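Local coordinates for protein putative alpha-N-acetylgalactosaminidase (Bacillus halodurans C-125, PDB 3CC1) that probably hydrolyses the alpha-glycosidic bond of terminal N-acetylgalactosamine residues in glycoconjugates, at residues Trp47-Tyr57 against Leu108-Arg116. Sequence-based numbering, arbitrary orientation.
Sequences WEYIVVDIQWY and LKFGIHIMR
Neighbouring parallel strands of the TIM barrel, 49-52 and 109-115, pair here and run out into loops at their C-terminal ends, where barrels of this fold carry their active sites. Five backbone bonds alternate across the pair, from Lys109 N to Glu48 O through to His113 N to Val52 O. Gly111 lies beside Val51, and a beta carbon on it would come tightly against Val51 CG2. On the face carrying Ile50 and Val52, where Ile103 of helix 97-105 packs on Ile50 and Phe110, Val52 CG2 meets the edge of the Phe110 ring at CE1 (3.8 Å), and Ile50 CG1 touches Leu108 CD1. Past the strand end, OD2 of Asp53 lies 3.0 Å above one face of the His113 imidazole, offset toward the rim, with carboxylate and ring 44° apart; the two are not hydrogen-bonded. Instead His113 ND1 is hydrogen-bonded to Asp184 OD2, Asp53 OD2 takes Asn17 ND2, and Asp53 OD1 accepts Ile54 N (2.8 Å). A bound imidazole, probably from the crystallisation liquor, lies beside the Asp53 side chain, consistent with a pocket. The His113 chi1 of -74° sets CG anti to the carbonyl carbon and brings ring atom CD2 to 3.5 Å from Val51 CG1, while CB packs on Ile54 CG2. Replacing His113 by an alanine is likely to leave Asp184 without its imidazole partner and open a gap between Val51 and the Asp53 carboxylate. Further along, Trp56 adds a side-chain bond to the strand pairing: its indole NE1 donates to His113 O at 2.8 Å, the oxygen lying only 7° out of the ring plane.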
loop_
_atom_site.group_PDB
_atom_site.type_symbol
_atom_site.label_atom_id
_atom_site.label_comp_id
_atom_site.label_asym_id
_atom_site.label_seq_id
_atom_site.Cartn_x
_atom_site.Cartn_y
_atom_site.Cartn_z
ATOM N N TRP A 47 -3.478 -36.589 12.080
ATOM C CA TRP A 47 -3.126 -35.759 13.234
ATOM C C TRP A 47 -2.242 -36.555 14.176
ATOM O O TRP A 47 -2.616 -37.625 14.641
ATOM C CB TRP A 47 -4.381 -35.289 13.997
ATOM C CG TRP A 47 -5.309 -34.476 13.159
ATOM C CD1 TRP A 47 -6.338 -34.942 12.392
ATOM C CD2 TRP A 47 -5.299 -33.055 12.986
ATOM N NE1 TRP A 47 -6.956 -33.910 11.735
ATOM C CE2 TRP A 47 -6.333 -32.740 12.061
ATOM C CE3 TRP A 47 -4.507 -32.020 13.488
ATOM C CZ2 TRP A 47 -6.618 -31.446 11.673
ATOM C CZ3 TRP A 47 -4.777 -30.717 13.075
ATOM C CH2 TRP A 47 -5.830 -30.445 12.180
ATOM N N GLU A 48 -1.066 -36.011 14.480
ATOM C CA GLU A 48 -0.079 -36.797 15.175
ATOM C C GLU A 48 0.741 -36.140 16.275
ATOM O O GLU A 48 1.211 -36.826 17.167
ATOM C CB GLU A 48 0.794 -37.505 14.155
ATOM C CG GLU A 48 1.771 -36.712 13.483
ATOM C CD GLU A 48 2.811 -37.612 12.815
ATOM O OE1 GLU A 48 3.018 -38.723 13.356
ATOM O OE2 GLU A 48 3.420 -37.224 11.766
ATOM N N TYR A 49 0.927 -34.830 16.203
ATOM C CA TYR A 49 1.806 -34.146 17.125
ATOM C C TYR A 49 1.028 -33.531 18.288
ATOM O O TYR A 49 -0.040 -32.958 18.106
ATOM C CB TYR A 49 2.584 -33.051 16.415
ATOM C CG TYR A 49 3.669 -33.555 15.534
ATOM C CD1 TYR A 49 4.875 -33.977 16.076
ATOM C CD2 TYR A 49 3.476 -33.684 14.160
ATOM C CE1 TYR A 49 5.877 -34.497 15.270
ATOM C CE2 TYR A 49 4.469 -34.181 13.347
ATOM C CZ TYR A 49 5.667 -34.581 13.903
ATOM O OH TYR A 49 6.682 -35.066 13.108
ATOM N N ILE A 50 1.587 -33.688 19.480
ATOM C CA ILE A 50 1.081 -33.078 20.719
ATOM C C ILE A 50 2.218 -32.176 21.201
ATOM O O ILE A 50 3.310 -32.662 21.561
ATOM C CB ILE A 50 0.687 -34.160 21.757
ATOM C CG1 ILE A 50 -0.533 -34.991 21.247
ATOM C CG2 ILE A 50 0.444 -33.543 23.172
ATOM C CD1 ILE A 50 -1.877 -34.211 21.232
ATOM N N VAL A 51 1.983 -30.867 21.156
ATOM C CA VAL A 51 3.089 -29.895 21.306
ATOM C C VAL A 51 2.847 -28.943 22.452
ATOM O O VAL A 51 1.806 -28.282 22.515
ATOM C CB VAL A 51 3.335 -29.064 20.006
ATOM C CG1 VAL A 51 4.572 -28.118 20.151
ATOM C CG2 VAL A 51 3.487 -29.993 18.771
ATOM N N VAL A 52 3.844 -28.884 23.339
ATOM C CA VAL A 52 3.812 -28.018 24.494
ATOM C C VAL A 52 4.553 -26.749 24.107
ATOM O O VAL A 52 5.706 -26.765 23.699
ATOM C CB VAL A 52 4.438 -28.690 25.761
ATOM C CG1 VAL A 52 4.620 -27.660 26.891
ATOM C CG2 VAL A 52 3.606 -29.885 26.242
ATOM N N ASP A 53 3.856 -25.637 24.172
ATOM C CA ASP A 53 4.474 -24.373 23.811
ATOM C C ASP A 53 5.423 -23.847 24.931
ATOM O O ASP A 53 5.711 -24.526 25.942
ATOM C CB ASP A 53 3.412 -23.343 23.337
ATOM C CG ASP A 53 3.927 -22.463 22.168
ATOM O OD1 ASP A 53 4.784 -21.601 22.387
ATOM O OD2 ASP A 53 3.545 -22.695 21.018
ATOM N N ILE A 54 5.913 -22.636 24.717
ATOM C CA ILE A 54 6.980 -22.083 25.498
ATOM C C ILE A 54 6.626 -21.925 26.988
ATOM O O ILE A 54 5.454 -21.898 27.380
ATOM C CB ILE A 54 7.458 -20.717 24.955
ATOM C CG1 ILE A 54 6.331 -19.670 24.969
ATOM C CG2 ILE A 54 8.090 -20.852 23.587
ATOM C CD1 ILE A 54 6.813 -18.206 24.917
ATOM N N GLN A 55 7.676 -21.849 27.774
ATOM C CA GLN A 55 7.617 -21.509 29.200
ATOM C C GLN A 55 7.109 -22.675 30.040
ATOM O O GLN A 55 6.583 -22.502 31.131
ATOM C CB GLN A 55 6.847 -20.186 29.426
ATOM C CG GLN A 55 7.658 -19.003 28.873
ATOM C CD GLN A 55 6.960 -17.653 28.954
ATOM O OE1 GLN A 55 7.533 -16.708 29.480
ATOM N NE2 GLN A 55 5.779 -17.537 28.358
ATOM N N TRP A 56 7.305 -23.866 29.497
ATOM C CA TRP A 56 7.063 -25.096 30.207
ATOM C C TRP A 56 8.003 -25.288 31.405
ATOM O O TRP A 56 7.760 -26.180 32.211
ATOM C CB TRP A 56 7.148 -26.310 29.243
ATOM C CG TRP A 56 8.342 -26.305 28.318
ATOM C CD1 TRP A 56 8.352 -25.877 27.038
ATOM C CD2 TRP A 56 9.681 -26.753 28.600
ATOM N NE1 TRP A 56 9.615 -25.984 26.504
ATOM C CE2 TRP A 56 10.446 -26.540 27.436
ATOM C CE3 TRP A 56 10.309 -27.304 29.720
ATOM C CZ2 TRP A 56 11.781 -26.857 27.363
ATOM C CZ3 TRP A 56 11.626 -27.624 29.643
ATOM C CH2 TRP A 56 12.362 -27.398 28.475
ATOM N N TYR A 57 8.983 -24.365 31.550
ATOM C CA TYR A 57 10.064 -24.410 32.547
ATOM C C TYR A 57 9.905 -23.312 33.607
ATOM O O TYR A 57 10.769 -23.127 34.450
ATOM C CB TYR A 57 11.439 -24.275 31.837
ATOM C CG TYR A 57 11.401 -23.201 30.776
ATOM C CD1 TYR A 57 11.433 -21.845 31.143
ATOM C CD2 TYR A 57 11.246 -23.522 29.430
ATOM C CE1 TYR A 57 11.340 -20.851 30.179
ATOM C CE2 TYR A 57 11.165 -22.538 28.472
ATOM C CZ TYR A 57 11.193 -21.202 28.861
ATOM O OH TYR A 57 11.130 -20.195 27.921
ATOM N N LEU A 108 1.133 -41.411 19.083
ATOM C CA LEU A 108 1.277 -40.012 18.717
ATOM C C LEU A 108 2.726 -39.583 18.941
ATOM O O LEU A 108 3.558 -40.355 19.389
ATOM C CB LEU A 108 0.296 -39.156 19.522
ATOM C CG LEU A 108 -1.218 -39.406 19.402
ATOM C CD1 LEU A 108 -1.959 -38.466 20.343
ATOM C CD2 LEU A 108 -1.720 -39.234 17.949
ATOM N N LYS A 109 3.022 -38.352 18.589
ATOM C CA LYS A 109 4.372 -37.780 18.685
ATOM C C LYS A 109 4.355 -36.550 19.584
ATOM O O LYS A 109 3.331 -35.871 19.705
ATOM C CB LYS A 109 4.888 -37.430 17.294
ATOM C CG LYS A 109 5.255 -38.681 16.477
ATOM C CD LYS A 109 5.532 -38.372 15.021
ATOM C CE LYS A 109 5.905 -39.670 14.208
ATOM N NZ LYS A 109 6.977 -40.454 14.880
ATOM N N PHE A 110 5.491 -36.294 20.240
ATOM C CA PHE A 110 5.605 -35.274 21.280
ATOM C C PHE A 110 6.542 -34.157 20.847
ATOM O O PHE A 110 7.630 -34.398 20.344
ATOM C CB PHE A 110 6.118 -35.865 22.610
ATOM C CG PHE A 110 6.281 -34.825 23.718
ATOM C CD1 PHE A 110 5.196 -34.091 24.166
ATOM C CD2 PHE A 110 7.509 -34.546 24.248
ATOM C CE1 PHE A 110 5.337 -33.132 25.151
ATOM C CE2 PHE A 110 7.659 -33.605 25.265
ATOM C CZ PHE A 110 6.586 -32.895 25.705
ATOM N N GLY A 111 6.061 -32.931 20.986
ATOM C CA GLY A 111 6.816 -31.770 20.596
ATOM C C GLY A 111 6.868 -30.699 21.674
ATOM O O GLY A 111 6.000 -30.625 22.551
ATOM N N ILE A 112 7.910 -29.870 21.596
ATOM C CA ILE A 112 8.069 -28.704 22.472
ATOM C C ILE A 112 8.501 -27.503 21.684
ATOM O O ILE A 112 9.060 -27.625 20.590
ATOM C CB ILE A 112 9.100 -28.956 23.660
ATOM C CG1 ILE A 112 10.510 -29.170 23.115
ATOM C CG2 ILE A 112 8.644 -30.169 24.533
ATOM C CD1 ILE A 112 11.587 -29.494 24.185
ATOM N N HIS A 113 8.217 -26.320 22.247
ATOM C CA HIS A 113 8.844 -25.064 21.789
ATOM C C HIS A 113 9.887 -24.657 22.766
ATOM O O HIS A 113 9.697 -24.747 23.964
ATOM C CB HIS A 113 7.846 -23.895 21.677
ATOM C CG HIS A 113 6.919 -23.966 20.506
ATOM N ND1 HIS A 113 6.473 -22.830 19.845
ATOM C CD2 HIS A 113 6.290 -25.020 19.924
ATOM C CE1 HIS A 113 5.666 -23.204 18.859
ATOM N NE2 HIS A 113 5.529 -24.523 18.893
ATOM N N ILE A 114 11.018 -24.218 22.241
ATOM C CA ILE A 114 12.056 -23.641 23.041
ATOM C C ILE A 114 12.326 -22.212 22.543
ATOM O O ILE A 114 12.011 -21.877 21.405
ATOM C CB ILE A 114 13.324 -24.523 23.003
ATOM C CG1 ILE A 114 13.997 -24.452 21.633
ATOM C CG2 ILE A 114 12.966 -25.983 23.387
ATOM C CD1 ILE A 114 15.303 -25.228 21.529
HETATM N N MSE A 115 12.923 -21.388 23.418
HETATM C CA MSE A 115 13.444 -20.084 23.081
HETATM C C MSE A 115 14.915 -20.205 22.698
HETATM O O MSE A 115 15.690 -20.991 23.277
HETATM C CB MSE A 115 13.344 -19.151 24.289
HETATM C CG MSE A 115 11.929 -18.954 24.779
HETATM SE SE MSE A 115 10.870 -17.820 23.606
HETATM C CE MSE A 115 12.008 -16.226 23.591
ATOM N N ARG A 116 15.273 -19.488 21.658
ATOM C CA ARG A 116 16.652 -19.362 21.261
ATOM C C ARG A 116 17.501 -18.915 22.435
ATOM O O ARG A 116 17.110 -18.014 23.181
ATOM C CB ARG A 116 16.758 -18.293 20.185
ATOM C CG ARG A 116 18.166 -17.987 19.719
ATOM C CD ARG A 116 18.198 -16.743 18.816
ATOM N NE ARG A 116 17.792 -15.526 19.502
ATOM C CZ ARG A 116 18.637 -14.648 20.052
ATOM N NH1 ARG A 116 19.931 -14.860 20.027
ATOM N NH2 ARG A 116 18.185 -13.574 20.654
#